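Long-range contacts in putative Type I topoisomerase (Deinococcus radiodurans, PDB 2F4Q), which probably relaxes DNA as a type IB topoisomerase, transiently breaking and rejoining one strand without ATP: residues Ala108-Leu113 with Met127-His132; Val160-Asn165 with Asn191-Leu196; Gln179-Ser184 with Ala275-Asn280; Ala248-Gln253 with Lys264-Asp269. All blocks are in the same frame, centred on the assembly; numbering follows the deposited sequence.

Interaction 1: residues Ala108-Leu113 with Met127-His132; sequences ATTADL and MTRLLH
Thr-109 OG1 is gripped side-on by two nitrogens of the Arg-129 guanidinium: NE donates at 2.8 Å to Thr-109 OG1, and NH2 donates to the same oxygen at 3.1 Å. Both bonds leave the guanidinium close to its own plane, although the NH2 one is noticeably bent (135°). The hydroxyl also bonds to the backbone carbonyl of Leu-105, one turn earlier on its helix, which fixes its rotation. A bend at chi2 (-93°) swings the arginine chain across to helix 91-113. There Leu-113 CD1 lies over one face of the guanidinium, toward its rim and 3.5 Å from Arg-129 CZ. Thr-110 packs its CB at the edge of the same group, while its hydroxyl is bonded to the carbonyl of Lys-106. Beside this polar grip, Thr-109 CG2 meets Thr-128 CG2 at 4.0 Å, and Tyr-225 of helix 219-230 touches both threonines. Were Arg-129 an alanine, Thr-109 OG1 would probably lose both donors and a gap would open beside Leu-113. Segments 108-113 and 127-132, of helices 91-113 and 120-134, run at 142° to each other and are thus joined through one arginine that uses its N-H edge for bonding and a face for apolar cover.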
loop_
_atom_site.group_PDB
_atom_site.type_symbol
_atom_site.label_atom_id
_atom_site.label_comp_id
_atom_site.label_asym_id
_atom_site.label_seq_id
_atom_site.Cartn_x
_atom_site.Cartn_y
_atom_site.Cartn_z
ATOM N N ALA A 108 -5.244 10.467 2.049
ATOM C CA ALA A 108 -3.985 11.216 2.030
ATOM C C ALA A 108 -3.468 11.501 0.622
ATOM O O ALA A 108 -3.036 12.617 0.332
ATOM C CB ALA A 108 -2.916 10.492 2.856
ATOM N N THR A 109 -3.508 10.496 -0.251
ATOM C CA THR A 109 -3.026 10.665 -1.621
ATOM C C THR A 109 -3.930 11.581 -2.449
ATOM O O THR A 109 -3.433 12.377 -3.246
ATOM C CB THR A 109 -2.796 9.317 -2.347
ATOM O OG1 THR A 109 -3.969 8.497 -2.259
ATOM C CG2 THR A 109 -1.618 8.571 -1.725
ATOM N N THR A 110 -5.245 11.471 -2.248
ATOM C CA THR A 110 -6.213 12.361 -2.913
ATOM C C THR A 110 -5.963 13.826 -2.557
ATOM O O THR A 110 -6.018 14.698 -3.429
ATOM C CB THR A 110 -7.682 11.991 -2.584
ATOM O OG1 THR A 110 -7.925 10.626 -2.935
ATOM C CG2 THR A 110 -8.664 12.888 -3.354
ATOM N N ALA A 111 -5.687 14.091 -1.281
ATOM C CA ALA A 111 -5.373 15.447 -0.834
ATOM C C ALA A 111 -4.195 16.011 -1.633
ATOM O O ALA A 111 -4.234 17.158 -2.078
ATOM C CB ALA A 111 -5.079 15.472 0.661
ATOM N N ASP A 112 -3.170 15.186 -1.841
ATOM C CA ASP A 112 -1.978 15.610 -2.571
ATOM C C ASP A 112 -2.188 15.680 -4.078
ATOM O O ASP A 112 -1.539 16.481 -4.759
ATOM C CB ASP A 112 -0.786 14.713 -2.228
ATOM C CG ASP A 112 -0.225 14.997 -0.844
ATOM O OD1 ASP A 112 -0.116 16.190 -0.478
ATOM O OD2 ASP A 112 0.102 14.035 -0.123
ATOM N N LEU A 113 -3.098 14.855 -4.588
ATOM C CA LEU A 113 -3.381 14.805 -6.023
ATOM C C LEU A 113 -4.238 15.979 -6.507
ATOM O O LEU A 113 -4.257 16.281 -7.700
ATOM C CB LEU A 113 -4.027 13.472 -6.413
ATOM C CG LEU A 113 -3.101 12.258 -6.587
ATOM C CD1 LEU A 113 -3.915 10.996 -6.677
ATOM C CD2 LEU A 113 -2.195 12.383 -7.810
HETATM N N MSE A 127 2.746 8.220 -7.828
HETATM C CA MSE A 127 3.625 7.055 -7.726
HETATM C C MSE A 127 3.102 6.051 -6.707
HETATM O O MSE A 127 3.107 4.849 -6.964
HETATM C CB MSE A 127 5.052 7.487 -7.366
HETATM C CG MSE A 127 5.768 8.206 -8.505
HETATM SE SE MSE A 127 7.378 9.144 -7.936
HETATM C CE MSE A 127 8.666 7.758 -8.309
ATOM N N THR A 128 2.645 6.552 -5.557
ATOM C CA THR A 128 2.104 5.697 -4.498
ATOM C C THR A 128 0.874 4.937 -4.985
ATOM O O THR A 128 0.719 3.729 -4.731
ATOM C CB THR A 128 1.783 6.526 -3.225
ATOM O OG1 THR A 128 2.992 7.111 -2.728
ATOM C CG2 THR A 128 1.149 5.664 -2.131
ATOM N N ARG A 129 0.002 5.643 -5.695
ATOM C CA ARG A 129 -1.173 5.017 -6.295
ATOM C C ARG A 129 -0.791 3.895 -7.249
ATOM O O ARG A 129 -1.458 2.859 -7.280
ATOM C CB ARG A 129 -2.036 6.057 -7.004
ATOM C CG ARG A 129 -2.721 7.009 -6.050
ATOM C CD ARG A 129 -4.110 6.523 -5.679
ATOM N NE ARG A 129 -4.764 7.481 -4.799
ATOM C CZ ARG A 129 -5.691 8.354 -5.180
ATOM N NH1 ARG A 129 -6.110 8.400 -6.445
ATOM N NH2 ARG A 129 -6.205 9.183 -4.288
ATOM N N LEU A 130 0.289 4.101 -8.005
ATOM C CA LEU A 130 0.800 3.091 -8.933
ATOM C C LEU A 130 1.403 1.892 -8.196
ATOM O O LEU A 130 1.188 0.745 -8.592
ATOM C CB LEU A 130 1.816 3.683 -9.920
ATOM C CG LEU A 130 1.260 4.633 -10.984
ATOM C CD1 LEU A 130 2.415 5.310 -11.726
ATOM C CD2 LEU A 130 0.355 3.891 -11.966
ATOM N N LEU A 131 2.137 2.144 -7.114
ATOM C CA LEU A 131 2.621 1.052 -6.261
ATOM C C LEU A 131 1.452 0.208 -5.783
ATOM O O LEU A 131 1.521 -1.019 -5.772
ATOM C CB LEU A 131 3.368 1.592 -5.036
ATOM C CG LEU A 131 4.655 2.380 -5.283
ATOM C CD1 LEU A 131 5.181 2.917 -3.948
ATOM C CD2 LEU A 131 5.686 1.473 -5.938
ATOM N N HIS A 132 0.373 0.875 -5.384
ATOM C CA HIS A 132 -0.797 0.173 -4.888
ATOM C C HIS A 132 -1.519 -0.639 -5.973
ATOM O O HIS A 132 -1.687 -1.851 -5.835
ATOM C CB HIS A 132 -1.749 1.162 -4.214
ATOM C CG HIS A 132 -2.998 0.537 -3.685
ATOM N ND1 HIS A 132 -4.189 1.225 -3.605
ATOM C CD2 HIS A 132 -3.250 -0.709 -3.216
ATOM C CE1 HIS A 132 -5.125 0.427 -3.119
ATOM N NE2 HIS A 132 -4.580 -0.749 -2.871
#

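Interaction 2: residues Val160-Asn165 with Asn191-Leu196; sequences VVVDGN and NMQKLL
An edge strand covered by a helix makes this contact: strand 160-163 borders a three-stranded antiparallel sheet, and segment 191-196 of helix 186-196 packs against it, the short axes 9.3 Å from each other and their directions 124° apart. Strand alternation sends Val-160 and Val-162 toward the helix, whereas Val-161 and Asp-163 point away. From the helix come Met-192 (a selenomethionine) and Leu-196, one turn apart, with Gln-193 at the margin. Val-162 CG2 reaches between Met-192 and Leu-196, 3.9 Å from Met-192 CB and 4.1 Å from Leu-196 CD1. Two residues earlier on the strand, Val-160 CG1 rests 3.8 Å from Leu-196 CD2. The Met-192 chain, bent at chi2 (-53°) and again at chi3 (-44°), curls so that its terminal CE comes within 4.1 Å of Val-160 CG1. These pairs are purely apolar, and no direct hydrogen bond links strand and helix. Gln-193 starts out pointing past the strand, but a bend at its chi2 brings OE1 back to 3.4 Å from Val-162 CG1. The same oxygen receives a weak hydrogen bond from a water that also donates to Gly-164 O at 2.9 Å, so the turn after the strand is joined to the helix through solvent at the outer margin of the contact. Around the contact, Val-160 packs on Val-167 and Phe-169 of the adjoining strand 166-172, Leu-203 touches both Val-160 and Met-192, and Leu-126 of helix 120-134 also touches Met-192.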
loop_
_atom_site.group_PDB
_atom_site.type_symbol
_atom_site.label_atom_id
_atom_site.label_comp_id
_atom_site.label_asym_id
_atom_site.label_seq_id
_atom_site.Cartn_x
_atom_site.Cartn_y
_atom_site.Cartn_z
ATOM N N VAL A 160 6.299 4.102 -20.751
ATOM C CA VAL A 160 4.860 4.304 -20.613
ATOM C C VAL A 160 4.227 4.781 -21.920
ATOM O O VAL A 160 4.761 5.642 -22.601
ATOM C CB VAL A 160 4.511 5.244 -19.420
ATOM C CG1 VAL A 160 4.961 6.685 -19.691
ATOM C CG2 VAL A 160 3.023 5.187 -19.119
ATOM N N VAL A 161 3.097 4.175 -22.281
ATOM C CA VAL A 161 2.317 4.607 -23.437
ATOM C C VAL A 161 0.907 4.923 -22.959
ATOM O O VAL A 161 0.284 4.096 -22.275
ATOM C CB VAL A 161 2.270 3.534 -24.559
ATOM C CG1 VAL A 161 1.299 3.947 -25.654
ATOM C CG2 VAL A 161 3.663 3.307 -25.153
ATOM N N VAL A 162 0.436 6.123 -23.294
ATOM C CA VAL A 162 -0.912 6.557 -22.938
ATOM C C VAL A 162 -1.804 6.536 -24.183
ATOM O O VAL A 162 -1.473 7.129 -25.210
ATOM C CB VAL A 162 -0.919 7.956 -22.273
ATOM C CG1 VAL A 162 -2.347 8.382 -21.912
ATOM C CG2 VAL A 162 -0.031 7.970 -21.021
ATOM N N ASP A 163 -2.920 5.816 -24.073
ATOM C CA ASP A 163 -3.925 5.747 -25.132
ATOM C C ASP A 163 -5.288 6.004 -24.496
ATOM O O ASP A 163 -5.813 5.165 -23.752
ATOM C CB ASP A 163 -3.834 4.415 -25.913
ATOM C CG ASP A 163 -4.570 3.243 -25.241
ATOM O OD1 ASP A 163 -5.798 3.096 -25.471
ATOM O OD2 ASP A 163 -3.923 2.430 -24.544
ATOM N N GLY A 164 -5.816 7.198 -24.742
ATOM C CA GLY A 164 -7.026 7.659 -24.063
ATOM C C GLY A 164 -6.835 7.621 -22.562
ATOM O O GLY A 164 -5.928 8.264 -22.027
ATOM N N ASN A 165 -7.672 6.845 -21.881
ATOM C CA ASN A 165 -7.598 6.740 -20.429
ATOM C C ASN A 165 -6.730 5.577 -19.943
ATOM O O ASN A 165 -6.586 5.373 -18.735
ATOM C CB ASN A 165 -8.999 6.641 -19.816
ATOM C CG ASN A 165 -9.659 7.997 -19.629
ATOM O OD1 ASN A 165 -8.996 9.039 -19.591
ATOM N ND2 ASN A 165 -10.979 7.989 -19.496
ATOM N N ASN A 191 -2.536 12.893 -15.721
ATOM C CA ASN A 191 -1.294 13.208 -15.026
ATOM C C ASN A 191 -0.067 12.624 -15.719
ATOM O O ASN A 191 0.980 13.268 -15.793
ATOM C CB ASN A 191 -1.371 12.779 -13.559
ATOM C CG ASN A 191 -2.176 13.757 -12.711
ATOM O OD1 ASN A 191 -1.959 14.967 -12.770
ATOM N ND2 ASN A 191 -3.106 13.234 -11.917
HETATM N N MSE A 192 -0.205 11.409 -16.241
HETATM C CA MSE A 192 0.855 10.804 -17.037
HETATM C C MSE A 192 1.174 11.658 -18.263
HETATM O O MSE A 192 2.338 11.871 -18.588
HETATM C CB MSE A 192 0.495 9.365 -17.441
HETATM C CG MSE A 192 0.322 8.396 -16.266
HETATM SE SE MSE A 192 1.833 8.324 -15.017
HETATM C CE MSE A 192 3.238 8.275 -16.312
ATOM N N GLN A 193 0.127 12.160 -18.918
ATOM C CA GLN A 193 0.270 13.032 -20.080
ATOM C C GLN A 193 0.984 14.338 -19.711
ATOM O O GLN A 193 1.806 14.838 -20.479
ATOM C CB GLN A 193 -1.107 13.310 -20.696
ATOM C CG GLN A 193 -1.113 13.506 -22.204
ATOM C CD GLN A 193 -0.633 12.284 -22.973
ATOM O OE1 GLN A 193 -1.408 11.374 -23.291
ATOM N NE2 GLN A 193 0.649 12.273 -23.300
ATOM N N LYS A 194 0.678 14.873 -18.527
ATOM C CA LYS A 194 1.376 16.046 -18.000
ATOM C C LYS A 194 2.866 15.777 -17.808
ATOM O O LYS A 194 3.693 16.632 -18.119
ATOM C CB LYS A 194 0.752 16.506 -16.682
ATOM C CG LYS A 194 -0.476 17.383 -16.858
ATOM C CD LYS A 194 -1.352 17.327 -15.623
ATOM C CE LYS A 194 -2.732 17.911 -15.891
ATOM N NZ LYS A 194 -3.771 17.103 -15.177
ATOM N N LEU A 195 3.199 14.584 -17.304
ATOM C CA LEU A 195 4.596 14.182 -17.120
ATOM C C LEU A 195 5.309 13.999 -18.454
ATOM O O LEU A 195 6.473 14.369 -18.603
ATOM C CB LEU A 195 4.699 12.895 -16.281
ATOM C CG LEU A 195 4.377 12.966 -14.776
ATOM C CD1 LEU A 195 4.302 11.567 -14.188
ATOM C CD2 LEU A 195 5.394 13.793 -14.004
ATOM N N LEU A 196 4.605 13.427 -19.427
ATOM C CA LEU A 196 5.189 13.184 -20.738
ATOM C C LEU A 196 5.408 14.479 -21.522
ATOM O O LEU A 196 6.143 14.489 -22.506
ATOM C CB LEU A 196 4.332 12.198 -21.535
ATOM C CG LEU A 196 4.335 10.759 -21.007
ATOM C CD1 LEU A 196 3.436 9.896 -21.878
ATOM C CD2 LEU A 196 5.747 10.197 -20.970
HETATM O O HOH W 1 -4.701 10.731 -22.762
#

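Interaction 3: residues Gln179-Ser184 with Ala275-Asn280; sequences QHKATS and ADDLGN
This is a buried polar contact between an edge strand and the C-terminal end of a helix: strand 178-184, at the border of the three-stranded antiparallel sheet, meets the last turn of helix 260-278. A salt bridge lies at its heart. Lys-181 NZ stands 3.0 Å from Asp-277 OD1, a weak hydrogen bond by its geometry, and the two side chains cross at about a right angle. The lysine is bent at chi2 (-86°), then runs extended toward the helix end. Its ammonium also donates to the backbone carbonyl of Asp-277, Lys-181 NZ to Asp-277 O being 3.0 Å, and to the carbonyl of Ala-134. The other carboxylate oxygen of Asp-277 pairs with Arg-135, so the aspartate is shared by two cations. With a methionine in place of Lys-181, Asp-277 O and Ala-134 O would probably both lose the ammonium donor, and the carboxylate one of its two cations. Gly-279, the first residue beyond the helix, turns out of it with positive phi, and the end of the Gln-179 side chain packs against this exit. A water accepts from His-180 N at 3.1 Å and lies close to Asp-277 O, above whose carbonyl plane Lys-181 NZ stands, 55° out of it.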
loop_
_atom_site.group_PDB
_atom_site.type_symbol
_atom_site.label_atom_id
_atom_site.label_comp_id
_atom_site.label_asym_id
_atom_site.label_seq_id
_atom_site.Cartn_x
_atom_site.Cartn_y
_atom_site.Cartn_z
ATOM N N GLN A 179 8.067 -6.572 -16.811
ATOM C CA GLN A 179 6.964 -5.957 -16.102
ATOM C C GLN A 179 6.074 -5.295 -17.134
ATOM O O GLN A 179 6.503 -4.388 -17.837
ATOM C CB GLN A 179 7.459 -4.951 -15.062
ATOM C CG GLN A 179 8.198 -5.553 -13.863
ATOM C CD GLN A 179 7.257 -6.231 -12.871
ATOM O OE1 GLN A 179 6.913 -7.404 -13.025
ATOM N NE2 GLN A 179 6.831 -5.487 -11.858
ATOM N N HIS A 180 4.854 -5.802 -17.267
ATOM C CA HIS A 180 3.856 -5.192 -18.130
ATOM C C HIS A 180 2.607 -4.981 -17.281
ATOM O O HIS A 180 2.089 -5.916 -16.660
ATOM C CB HIS A 180 3.534 -6.075 -19.341
ATOM C CG HIS A 180 2.399 -5.564 -20.181
ATOM N ND1 HIS A 180 1.075 -5.753 -19.844
ATOM C CD2 HIS A 180 2.393 -4.869 -21.343
ATOM C CE1 HIS A 180 0.304 -5.197 -20.762
ATOM N NE2 HIS A 180 1.080 -4.661 -21.686
ATOM N N LYS A 181 2.166 -3.732 -17.208
ATOM C CA LYS A 181 1.044 -3.360 -16.359
ATOM C C LYS A 181 0.239 -2.315 -17.090
ATOM O O LYS A 181 0.800 -1.367 -17.633
ATOM C CB LYS A 181 1.538 -2.768 -15.038
ATOM C CG LYS A 181 2.595 -3.591 -14.318
ATOM C CD LYS A 181 1.979 -4.657 -13.432
ATOM C CE LYS A 181 3.082 -5.392 -12.675
ATOM N NZ LYS A 181 2.575 -6.017 -11.432
ATOM N N ALA A 182 -1.075 -2.488 -17.113
ATOM C CA ALA A 182 -1.937 -1.487 -17.711
ATOM C C ALA A 182 -3.046 -1.133 -16.736
ATOM O O ALA A 182 -3.620 -2.014 -16.089
ATOM C CB ALA A 182 -2.502 -1.985 -19.023
ATOM N N THR A 183 -3.326 0.161 -16.615
ATOM C CA THR A 183 -4.434 0.618 -15.787
ATOM C C THR A 183 -5.243 1.670 -16.538
ATOM O O THR A 183 -4.708 2.407 -17.371
ATOM C CB THR A 183 -3.957 1.121 -14.392
ATOM O OG1 THR A 183 -5.073 1.618 -13.634
ATOM C CG2 THR A 183 -2.922 2.209 -14.527
ATOM N N SER A 184 -6.539 1.708 -16.258
ATOM C CA SER A 184 -7.418 2.687 -16.867
ATOM C C SER A 184 -7.941 3.620 -15.785
ATOM O O SER A 184 -8.671 3.202 -14.886
ATOM C CB SER A 184 -8.565 2.000 -17.612
ATOM O OG SER A 184 -8.069 1.194 -18.666
ATOM N N ALA A 275 3.627 -14.810 -9.710
ATOM C CA ALA A 275 5.070 -14.590 -9.875
ATOM C C ALA A 275 5.345 -13.758 -11.130
ATOM O O ALA A 275 6.124 -12.807 -11.088
ATOM C CB ALA A 275 5.830 -15.925 -9.923
ATOM N N ASP A 276 4.676 -14.106 -12.233
ATOM C CA ASP A 276 4.831 -13.394 -13.501
ATOM C C ASP A 276 4.430 -11.935 -13.343
ATOM O O ASP A 276 5.131 -11.029 -13.794
ATOM C CB ASP A 276 3.979 -14.051 -14.586
ATOM C CG ASP A 276 4.005 -13.278 -15.889
ATOM O OD1 ASP A 276 5.035 -13.326 -16.590
ATOM O OD2 ASP A 276 2.997 -12.616 -16.201
ATOM N N ASP A 277 3.286 -11.707 -12.702
ATOM C CA ASP A 277 2.847 -10.352 -12.442
ATOM C C ASP A 277 3.879 -9.571 -11.614
ATOM O O ASP A 277 4.215 -8.433 -11.948
ATOM C CB ASP A 277 1.512 -10.367 -11.716
ATOM C CG ASP A 277 1.089 -8.981 -11.294
ATOM O OD1 ASP A 277 0.610 -8.230 -12.161
ATOM O OD2 ASP A 277 1.263 -8.646 -10.105
ATOM N N LEU A 278 4.380 -10.185 -10.541
ATOM C CA LEU A 278 5.211 -9.464 -9.568
ATOM C C LEU A 278 6.671 -9.320 -9.989
ATOM O O LEU A 278 7.425 -8.553 -9.387
ATOM C CB LEU A 278 5.143 -10.136 -8.189
ATOM C CG LEU A 278 3.789 -10.088 -7.471
ATOM C CD1 LEU A 278 3.890 -10.845 -6.157
ATOM C CD2 LEU A 278 3.344 -8.646 -7.225
ATOM N N GLY A 279 7.069 -10.063 -11.014
ATOM C CA GLY A 279 8.470 -10.077 -11.425
ATOM C C GLY A 279 9.341 -10.817 -10.428
ATOM O O GLY A 279 10.474 -10.402 -10.144
ATOM N N ASN A 280 8.794 -11.912 -9.898
ATOM C CA ASN A 280 9.478 -12.768 -8.934
ATOM C C ASN A 280 9.560 -14.174 -9.464
ATOM O O ASN A 280 8.854 -14.537 -10.397
ATOM C CB ASN A 280 8.662 -12.892 -7.642
ATOM C CG ASN A 280 8.464 -11.583 -6.923
ATOM O OD1 ASN A 280 9.129 -10.588 -7.192
ATOM N ND2 ASN A 280 7.536 -11.590 -5.968
HETATM O O HOH W 2 4.396 -7.909 -15.108
#

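Interaction 4: residues Ala248-Gln253 with Lys264-Asp269; sequences AEYLAQ and KKVLVD
One part of this helix-to-helix meeting is apolar: Leu-251 packs on Val-266 and Leu-267. Leu-251 CD2 comes to 3.7 Å from Val-266 CG1, the two side chains sliding past each other in opposite directions. Leu-267, the residue after Val-266, lies at about a right angle to Leu-251, and Leu-267 CD2 touches Leu-251 CD2 at 3.9 Å and Leu-251 CD1 at nearly the same distance. One methyl of Leu-267 therefore faces both branches of Leu-251. An aromatic part of similar extent comes from Tyr-250, whose ring swings out toward helix 260-278 because CG stands opposite the backbone N (chi1 177°). Ring atom CE2 of Tyr-250 lies 4.3 Å from Val-266 CG1, a looser apolar touch, and the phenol oxygen Tyr-250 OH packs 3.4 Å from Asp-269 CB. Ring and carboxylate planes are 72° apart. The polar part is bridged by solvent: one water lies 2.8 Å from Tyr-250 OH and donates a hydrogen bond to Asp-269 OD2 at 3.3 Å. The phenol and the carboxylate are thus connected without bonding directly, at the margin of the apolar patch. Segments 248-253 and 264-269 run at 137° to each other; they belong to helices 235-254 and 260-278, which the chain joins by a short connection. Packing continues along the second helix to Cys-270, which touches Tyr-250 and Leu-251, and to Phe-273, whose ring meets that of Tyr-250; helix 293-299 covers Leu-267 with Phe-295, Tyr-298 and Leu-299.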
loop_
_atom_site.group_PDB
_atom_site.type_symbol
_atom_site.label_atom_id
_atom_site.label_comp_id
_atom_site.label_asym_id
_atom_site.label_seq_id
_atom_site.Cartn_x
_atom_site.Cartn_y
_atom_site.Cartn_z
ATOM N N ALA A 248 -5.829 -14.594 -4.527
ATOM C CA ALA A 248 -7.172 -14.922 -4.042
ATOM C C ALA A 248 -8.226 -14.786 -5.150
ATOM O O ALA A 248 -9.084 -15.655 -5.301
ATOM C CB ALA A 248 -7.529 -14.072 -2.829
ATOM N N GLU A 249 -8.103 -13.730 -5.950
ATOM C CA GLU A 249 -8.983 -13.491 -7.098
ATOM C C GLU A 249 -8.829 -14.557 -8.177
ATOM O O GLU A 249 -9.823 -14.997 -8.763
ATOM C CB GLU A 249 -8.714 -12.106 -7.691
ATOM C CG GLU A 249 -9.206 -10.977 -6.805
ATOM C CD GLU A 249 -8.660 -9.602 -7.177
ATOM O OE1 GLU A 249 -7.549 -9.504 -7.749
ATOM O OE2 GLU A 249 -9.345 -8.607 -6.854
ATOM N N TYR A 250 -7.580 -14.949 -8.444
ATOM C CA TYR A 250 -7.268 -16.017 -9.394
ATOM C C TYR A 250 -7.973 -17.322 -8.993
ATOM O O TYR A 250 -8.623 -17.966 -9.815
ATOM C CB TYR A 250 -5.741 -16.208 -9.499
ATOM C CG TYR A 250 -5.329 -17.349 -10.402
ATOM C CD1 TYR A 250 -4.875 -17.107 -11.699
ATOM C CD2 TYR A 250 -5.388 -18.671 -9.958
ATOM C CE1 TYR A 250 -4.500 -18.164 -12.540
ATOM C CE2 TYR A 250 -5.009 -19.727 -10.780
ATOM C CZ TYR A 250 -4.563 -19.469 -12.062
ATOM O OH TYR A 250 -4.212 -20.523 -12.876
ATOM N N LEU A 251 -7.840 -17.700 -7.724
ATOM C CA LEU A 251 -8.455 -18.929 -7.201
ATOM C C LEU A 251 -9.986 -18.890 -7.251
ATOM O O LEU A 251 -10.629 -19.887 -7.606
ATOM C CB LEU A 251 -7.965 -19.209 -5.777
ATOM C CG LEU A 251 -6.462 -19.509 -5.731
ATOM C CD1 LEU A 251 -5.941 -19.578 -4.288
ATOM C CD2 LEU A 251 -6.150 -20.806 -6.483
ATOM N N ALA A 252 -10.555 -17.740 -6.895
ATOM C CA ALA A 252 -12.005 -17.541 -6.941
ATOM C C ALA A 252 -12.522 -17.681 -8.370
ATOM O O ALA A 252 -13.580 -18.273 -8.583
ATOM C CB ALA A 252 -12.383 -16.184 -6.374
ATOM N N GLN A 253 -11.772 -17.134 -9.329
ATOM C CA GLN A 253 -12.129 -17.209 -10.755
ATOM C C GLN A 253 -12.055 -18.632 -11.304
ATOM O O GLN A 253 -12.933 -19.056 -12.062
ATOM C CB GLN A 253 -11.252 -16.270 -11.581
ATOM C CG GLN A 253 -11.573 -14.796 -11.392
ATOM C CD GLN A 253 -10.462 -13.878 -11.879
ATOM O OE1 GLN A 253 -10.438 -12.689 -11.550
ATOM N NE2 GLN A 253 -9.540 -14.423 -12.664
ATOM N N LYS A 264 -4.131 -28.749 -5.805
ATOM C CA LYS A 264 -2.727 -28.378 -5.603
ATOM C C LYS A 264 -2.052 -27.950 -6.900
ATOM O O LYS A 264 -1.218 -27.046 -6.900
ATOM C CB LYS A 264 -1.958 -29.510 -4.925
ATOM C CG LYS A 264 -2.226 -29.582 -3.437
ATOM C CD LYS A 264 -1.353 -30.624 -2.799
ATOM C CE LYS A 264 -2.072 -31.327 -1.676
ATOM N NZ LYS A 264 -1.330 -32.565 -1.344
ATOM N N LYS A 265 -2.429 -28.592 -8.005
ATOM C CA LYS A 265 -1.989 -28.159 -9.329
ATOM C C LYS A 265 -2.449 -26.734 -9.652
ATOM O O LYS A 265 -1.676 -25.940 -10.194
ATOM C CB LYS A 265 -2.484 -29.132 -10.406
ATOM C CG LYS A 265 -1.646 -30.397 -10.544
ATOM C CD LYS A 265 -2.196 -31.331 -11.634
ATOM C CE LYS A 265 -2.510 -30.591 -12.939
ATOM N NZ LYS A 265 -1.366 -29.794 -13.479
ATOM N N VAL A 266 -3.700 -26.410 -9.315
ATOM C CA VAL A 266 -4.215 -25.045 -9.448
ATOM C C VAL A 266 -3.381 -24.052 -8.619
ATOM O O VAL A 266 -3.086 -22.947 -9.079
ATOM C CB VAL A 266 -5.725 -24.935 -9.092
ATOM C CG1 VAL A 266 -6.174 -23.467 -9.062
ATOM C CG2 VAL A 266 -6.569 -25.724 -10.109
ATOM N N LEU A 267 -2.973 -24.463 -7.417
ATOM C CA LEU A 267 -2.134 -23.601 -6.577
ATOM C C LEU A 267 -0.794 -23.299 -7.255
ATOM O O LEU A 267 -0.362 -22.152 -7.287
ATOM C CB LEU A 267 -1.919 -24.226 -5.196
ATOM C CG LEU A 267 -3.116 -24.309 -4.244
ATOM C CD1 LEU A 267 -2.591 -24.764 -2.893
ATOM C CD2 LEU A 267 -3.872 -22.974 -4.122
ATOM N N VAL A 268 -0.174 -24.327 -7.834
ATOM C CA VAL A 268 1.062 -24.158 -8.607
ATOM C C VAL A 268 0.862 -23.187 -9.775
ATOM O O VAL A 268 1.683 -22.284 -9.983
ATOM C CB VAL A 268 1.629 -25.529 -9.076
ATOM C CG1 VAL A 268 2.833 -25.355 -10.003
ATOM C CG2 VAL A 268 2.009 -26.372 -7.865
ATOM N N ASP A 269 -0.246 -23.339 -10.499
ATOM C CA ASP A 269 -0.596 -22.420 -11.587
ATOM C C ASP A 269 -0.767 -20.988 -11.078
ATOM O O ASP A 269 -0.285 -20.032 -11.703
ATOM C CB ASP A 269 -1.882 -22.864 -12.285
ATOM C CG ASP A 269 -1.727 -24.178 -13.042
ATOM O OD1 ASP A 269 -0.586 -24.583 -13.357
ATOM O OD2 ASP A 269 -2.766 -24.805 -13.325
HETATM O O HOH W 3 -5.463 -23.056 -12.619
#

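All four contacts belong to the catalytic core. Interactions 1 and 2 touch where Leu-113 CD2 packs 4.3 Å from Asn-191 ND2, their centres about 16 Å apart. Interactions 2 and 3 use the two outer strands of one sheet; their segments alternate along the chain and meet where Asn-165 O lies 4.1 Å from Ser-184 CB. Interaction 4 shares helix 260-278 with interaction 3 and is nested within its loop, with centres about 17 Å apart; interactions 2 and 4 are the most distant, at about 33 Å. Beside interaction 3, Arg-137, Arg-239 and Tyr-289 gather around Leu-278 to Asn-280, a grouping that may recall the arginine-and-tyrosine site of type IB enzymes.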